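Local structure of anopheles gambiae adenosine kinase (Anopheles gambiae, 3LOO) at residues R257-G260 and K261-A265; E226-F229 and P230-V234. The protein phosphorylates adenosine to AMP with ATP as the usual phosphate donor, as an adenosine kinase of the pfkB carbohydrate kinase family. One frame throughout, in Å; residues are numbered along the deposited sequence.

Contact 1: R257-G260 and K261-A265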
loop_
_atom_site.group_PDB
_atom_site.type_symbol
_atom_site.label_atom_id
_atom_site.label_comp_id
_atom_site.label_asym_id
_atom_site.label_seq_id
_atom_site.Cartn_x
_atom_site.Cartn_y
_atom_site.Cartn_z
ATOM N N ARG A 257 -1.829 20.507 -5.986
ATOM C CA ARG A 257 -0.754 21.208 -5.271
ATOM C C ARG A 257 -1.299 21.835 -3.989
ATOM O O ARG A 257 -0.719 21.694 -2.923
ATOM C CB ARG A 257 -0.076 22.255 -6.179
ATOM C CG ARG A 257 0.719 21.603 -7.327
ATOM C CD ARG A 257 1.100 22.592 -8.405
ATOM N NE ARG A 257 1.913 21.928 -9.428
ATOM C CZ ARG A 257 1.435 21.066 -10.329
ATOM N NH1 ARG A 257 0.147 20.731 -10.336
ATOM N NH2 ARG A 257 2.246 20.517 -11.225
ATOM N N GLU A 258 -2.451 22.487 -4.099
ATOM C CA GLU A 258 -3.094 23.113 -2.962
ATOM C C GLU A 258 -3.519 22.084 -1.928
ATOM O O GLU A 258 -3.375 22.294 -0.720
ATOM C CB GLU A 258 -4.318 23.909 -3.456
ATOM C CG GLU A 258 -5.230 24.411 -2.342
ATOM C CD GLU A 258 -4.560 25.469 -1.481
ATOM O OE1 GLU A 258 -3.566 26.085 -1.953
ATOM O OE2 GLU A 258 -5.028 25.687 -0.323
ATOM N N ILE A 259 -4.076 20.974 -2.401
ATOM C CA ILE A 259 -4.514 19.914 -1.491
ATOM C C ILE A 259 -3.288 19.389 -0.727
ATOM O O ILE A 259 -3.322 19.295 0.483
ATOM C CB ILE A 259 -5.270 18.766 -2.245
ATOM C CG1 ILE A 259 -6.613 19.261 -2.809
ATOM C CG2 ILE A 259 -5.532 17.558 -1.300
ATOM C CD1 ILE A 259 -7.123 18.416 -3.979
ATOM N N GLY A 260 -2.203 19.082 -1.449
ATOM C CA GLY A 260 -0.937 18.630 -0.798
ATOM C C GLY A 260 -0.420 19.564 0.282
ATOM O O GLY A 260 -0.028 19.122 1.387
ATOM N N LYS A 261 -0.444 20.872 -0.011
ATOM C CA LYS A 261 -0.003 21.890 0.950
ATOM C C LYS A 261 -0.850 21.892 2.209
ATOM O O LYS A 261 -0.308 21.968 3.310
ATOM C CB LYS A 261 0.010 23.292 0.317
ATOM C CG LYS A 261 0.955 23.415 -0.873
ATOM C CD LYS A 261 0.628 24.668 -1.716
ATOM C CE LYS A 261 1.871 25.147 -2.413
ATOM N NZ LYS A 261 1.529 25.991 -3.611
ATOM N N ARG A 262 -2.177 21.837 2.049
ATOM C CA ARG A 262 -3.080 21.826 3.192
ATOM C C ARG A 262 -2.847 20.593 4.062
ATOM O O ARG A 262 -2.807 20.700 5.290
ATOM C CB ARG A 262 -4.576 21.832 2.764
ATOM C CG ARG A 262 -5.113 23.066 2.042
ATOM C CD ARG A 262 -5.649 24.136 2.986
ATOM N NE ARG A 262 -7.006 23.934 3.529
ATOM C CZ ARG A 262 -8.162 24.271 2.920
ATOM N NH1 ARG A 262 -8.202 24.764 1.673
ATOM N NH2 ARG A 262 -9.301 24.072 3.560
ATOM N N ILE A 263 -2.745 19.418 3.441
ATOM C CA ILE A 263 -2.465 18.200 4.229
ATOM C C ILE A 263 -1.094 18.310 4.952
ATOM O O ILE A 263 -0.987 18.008 6.148
ATOM C CB ILE A 263 -2.470 16.935 3.356
ATOM C CG1 ILE A 263 -3.851 16.714 2.681
ATOM C CG2 ILE A 263 -1.998 15.710 4.189
ATOM C CD1 ILE A 263 -3.755 15.713 1.442
ATOM N N ALA A 264 -0.077 18.747 4.212
ATOM C CA ALA A 264 1.293 18.860 4.747
ATOM C C ALA A 264 1.306 19.777 5.985
ATOM O O ALA A 264 2.049 19.514 6.932
ATOM C CB ALA A 264 2.271 19.367 3.697
ATOM N N ALA A 265 0.435 20.800 5.981
ATOM C CA ALA A 265 0.450 21.832 7.027
ATOM C C ALA A 265 -0.336 21.462 8.262
ATOM O O ALA A 265 -0.323 22.208 9.224
ATOM C CB ALA A 265 -0.019 23.211 6.454
#
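Glu258 and Arg262, one turn apart on the helix, meet through the carboxylate oxygen OE2 of Glu258, which sits 3.5 Å from CG of Arg262. To get there the Glu258 chain leaves with CG anti to its own nitrogen (chi1 169°) and then bends at chi2. The arginine folds twice, at chi2 and chi3, bringing its guanidinium round so that OE2 approaches the rim roughly level with it. The ion pair is nonetheless long, 3.9 Å from Glu258 OE2 to Arg262 NH1, and the two flat groups are turned 62° apart. On the buried side Ile259 and Ile263 lean together in one direction, CG2 of Ile259 touching CD1 of Ile263 at 3.8 Å. This is an amphipathic helix lying against the large sheet of the pfkB fold: Ile263 and Ala264 rest on Val277, while Ile259 and Ile263 pack on helix 239-248. Four successive i to i+4 bonds are given by the N-H groups of Lys261, Arg262, Ile263 and Ala264, the last to Gly260 O at 2.9 Å. Lys261 stretches out beyond CG, its CG 3.2 Å from Arg257 O, and carries NZ to a salt bridge with Asp294; Arg257 likewise pairs with Glu298.

Contact 2: E226-F229 and P230-V234; sequences EEIF and PYVDV
Val232 turns back toward the helix, its CG2 lying 4.0 Å from CD1 of Phe229, where it meets the rim of that ring almost level with it. CG2 of Val232 also comes within 3.5 Å of Ile228 O. In Tyr231, CB starts 3.6 Å from Ile228 O, and with CG anti to the carbonyl carbon (chi1 -48°) the ring is carried back toward the helix. CG of Tyr231 is 4.0 Å from Ile228 O, CD2 stays beside that oxygen, and Tyr231 CE2 reaches Glu227 O at 3.5 Å, so both carbonyls lie at the ring's edge. One face of the Tyr231 ring has CB of Pro230 4.1 Å above it, offset toward the rim; beyond these segments the side chain touches Lys199 and Ala202 of helix 187-203. The backbone tightens here into a 3-10 turn before strand 234-238: Tyr231 N bonds to Ile228 O, and Val232 N to Phe229 O at 3.0 Å. Phe229 O also accepts from Arg275. CD of Pro230 lies 3.4 Å from Glu226 O, where an N-H would otherwise come; with none, Pro230 cannot give the i to i+4 bond to that oxygen, and the two bonds that follow are i to i+3.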
loop_
_atom_site.group_PDB
_atom_site.type_symbol
_atom_site.label_atom_id
_atom_site.label_comp_id
_atom_site.label_asym_id
_atom_site.label_seq_id
_atom_site.Cartn_x
_atom_site.Cartn_y
_atom_site.Cartn_z
ATOM N N GLU A 226 -8.174 11.708 10.355
ATOM C CA GLU A 226 -7.914 12.881 11.149
ATOM C C GLU A 226 -7.142 12.539 12.423
ATOM O O GLU A 226 -6.215 13.265 12.771
ATOM C CB GLU A 226 -9.233 13.556 11.551
ATOM C CG GLU A 226 -9.911 14.310 10.430
ATOM C CD GLU A 226 -10.873 15.373 10.966
ATOM O OE1 GLU A 226 -11.747 15.027 11.796
ATOM O OE2 GLU A 226 -10.698 16.552 10.609
ATOM N N GLU A 227 -7.565 11.492 13.138
ATOM C CA GLU A 227 -6.933 11.129 14.381
ATOM C C GLU A 227 -5.448 10.638 14.191
ATOM O O GLU A 227 -4.584 10.887 15.046
ATOM C CB GLU A 227 -7.762 10.064 15.128
ATOM C CG GLU A 227 -7.229 9.814 16.569
ATOM C CD GLU A 227 -7.996 8.772 17.373
ATOM O OE1 GLU A 227 -8.796 7.998 16.824
ATOM O OE2 GLU A 227 -7.794 8.712 18.591
ATOM N N ILE A 228 -5.148 9.981 13.068
ATOM C CA ILE A 228 -3.789 9.430 12.850
ATOM C C ILE A 228 -2.848 10.450 12.179
ATOM O O ILE A 228 -1.624 10.358 12.314
ATOM C CB ILE A 228 -3.816 8.094 12.038
ATOM C CG1 ILE A 228 -2.533 7.271 12.295
ATOM C CG2 ILE A 228 -3.958 8.375 10.511
ATOM C CD1 ILE A 228 -2.662 5.748 11.884
ATOM N N PHE A 229 -3.407 11.413 11.448
ATOM C CA PHE A 229 -2.595 12.365 10.729
ATOM C C PHE A 229 -1.472 13.093 11.496
ATOM O O PHE A 229 -0.420 13.301 10.897
ATOM C CB PHE A 229 -3.428 13.388 9.964
ATOM C CG PHE A 229 -3.786 12.946 8.570
ATOM C CD1 PHE A 229 -3.089 11.922 7.952
ATOM C CD2 PHE A 229 -4.847 13.539 7.890
ATOM C CE1 PHE A 229 -3.436 11.495 6.657
ATOM C CE2 PHE A 229 -5.190 13.135 6.590
ATOM C CZ PHE A 229 -4.484 12.110 5.973
ATOM N N PRO A 230 -1.669 13.473 12.793
ATOM C CA PRO A 230 -0.571 14.150 13.518
ATOM C C PRO A 230 0.706 13.307 13.577
ATOM O O PRO A 230 1.801 13.824 13.715
ATOM C CB PRO A 230 -1.155 14.317 14.952
ATOM C CG PRO A 230 -2.703 14.502 14.667
ATOM C CD PRO A 230 -2.904 13.399 13.620
ATOM N N TYR A 231 0.549 11.991 13.469
ATOM C CA TYR A 231 1.655 11.061 13.613
ATOM C C TYR A 231 2.157 10.586 12.274
ATOM O O TYR A 231 3.022 9.715 12.207
ATOM C CB TYR A 231 1.201 9.863 14.423
ATOM C CG TYR A 231 0.461 10.245 15.670
ATOM C CD1 TYR A 231 1.147 10.675 16.821
ATOM C CD2 TYR A 231 -0.935 10.246 15.696
ATOM C CE1 TYR A 231 0.453 11.044 17.981
ATOM C CE2 TYR A 231 -1.641 10.644 16.837
ATOM C CZ TYR A 231 -0.940 11.034 17.970
ATOM O OH TYR A 231 -1.644 11.371 19.109
ATOM N N VAL A 232 1.626 11.142 11.206
ATOM C CA VAL A 232 2.080 10.746 9.856
ATOM C C VAL A 232 3.220 11.615 9.380
ATOM O O VAL A 232 3.043 12.824 9.226
ATOM C CB VAL A 232 0.915 10.728 8.857
ATOM C CG1 VAL A 232 1.412 10.535 7.445
ATOM C CG2 VAL A 232 -0.065 9.579 9.254
ATOM N N ASP A 233 4.401 11.002 9.143
ATOM C CA ASP A 233 5.569 11.726 8.617
ATOM C C ASP A 233 5.558 11.824 7.104
ATOM O O ASP A 233 6.052 12.798 6.549
ATOM C CB ASP A 233 6.894 11.062 9.068
ATOM C CG ASP A 233 7.070 11.119 10.558
ATOM O OD1 ASP A 233 6.856 10.087 11.217
ATOM O OD2 ASP A 233 7.329 12.229 11.062
ATOM N N VAL A 234 5.082 10.772 6.448
ATOM C CA VAL A 234 4.988 10.717 4.968
ATOM C C VAL A 234 3.608 10.131 4.597
ATOM O O VAL A 234 3.222 9.052 5.069
ATOM C CB VAL A 234 6.114 9.862 4.286
ATOM C CG1 VAL A 234 6.057 10.010 2.764
ATOM C CG2 VAL A 234 7.572 10.233 4.770
#

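How the contacts relate
Both contacts are local and partly buried, in neighbouring pieces of the pfkB fold that lead to adjacent parallel strands. Contact 2 follows on from helix 222-228 and delivers the chain to strand 234-238; contact 1 lies on helix 256-264, ahead of strand 276-281. Contact 2 is the deeper, its centre about 16 Å from the chain's centre against about 21 Å for contact 1. Their nearest atoms, about 5 Å apart, do not touch, yet Arg275 joins the two by bonding to backbone carbonyls in each. The chemistry differs: contact 1 keeps regular helical bonding, with charged chains on its outer sides and isoleucines on the buried one, whereas contact 2 relies on 3-10 bonds and aromatic, proline and valine carbons.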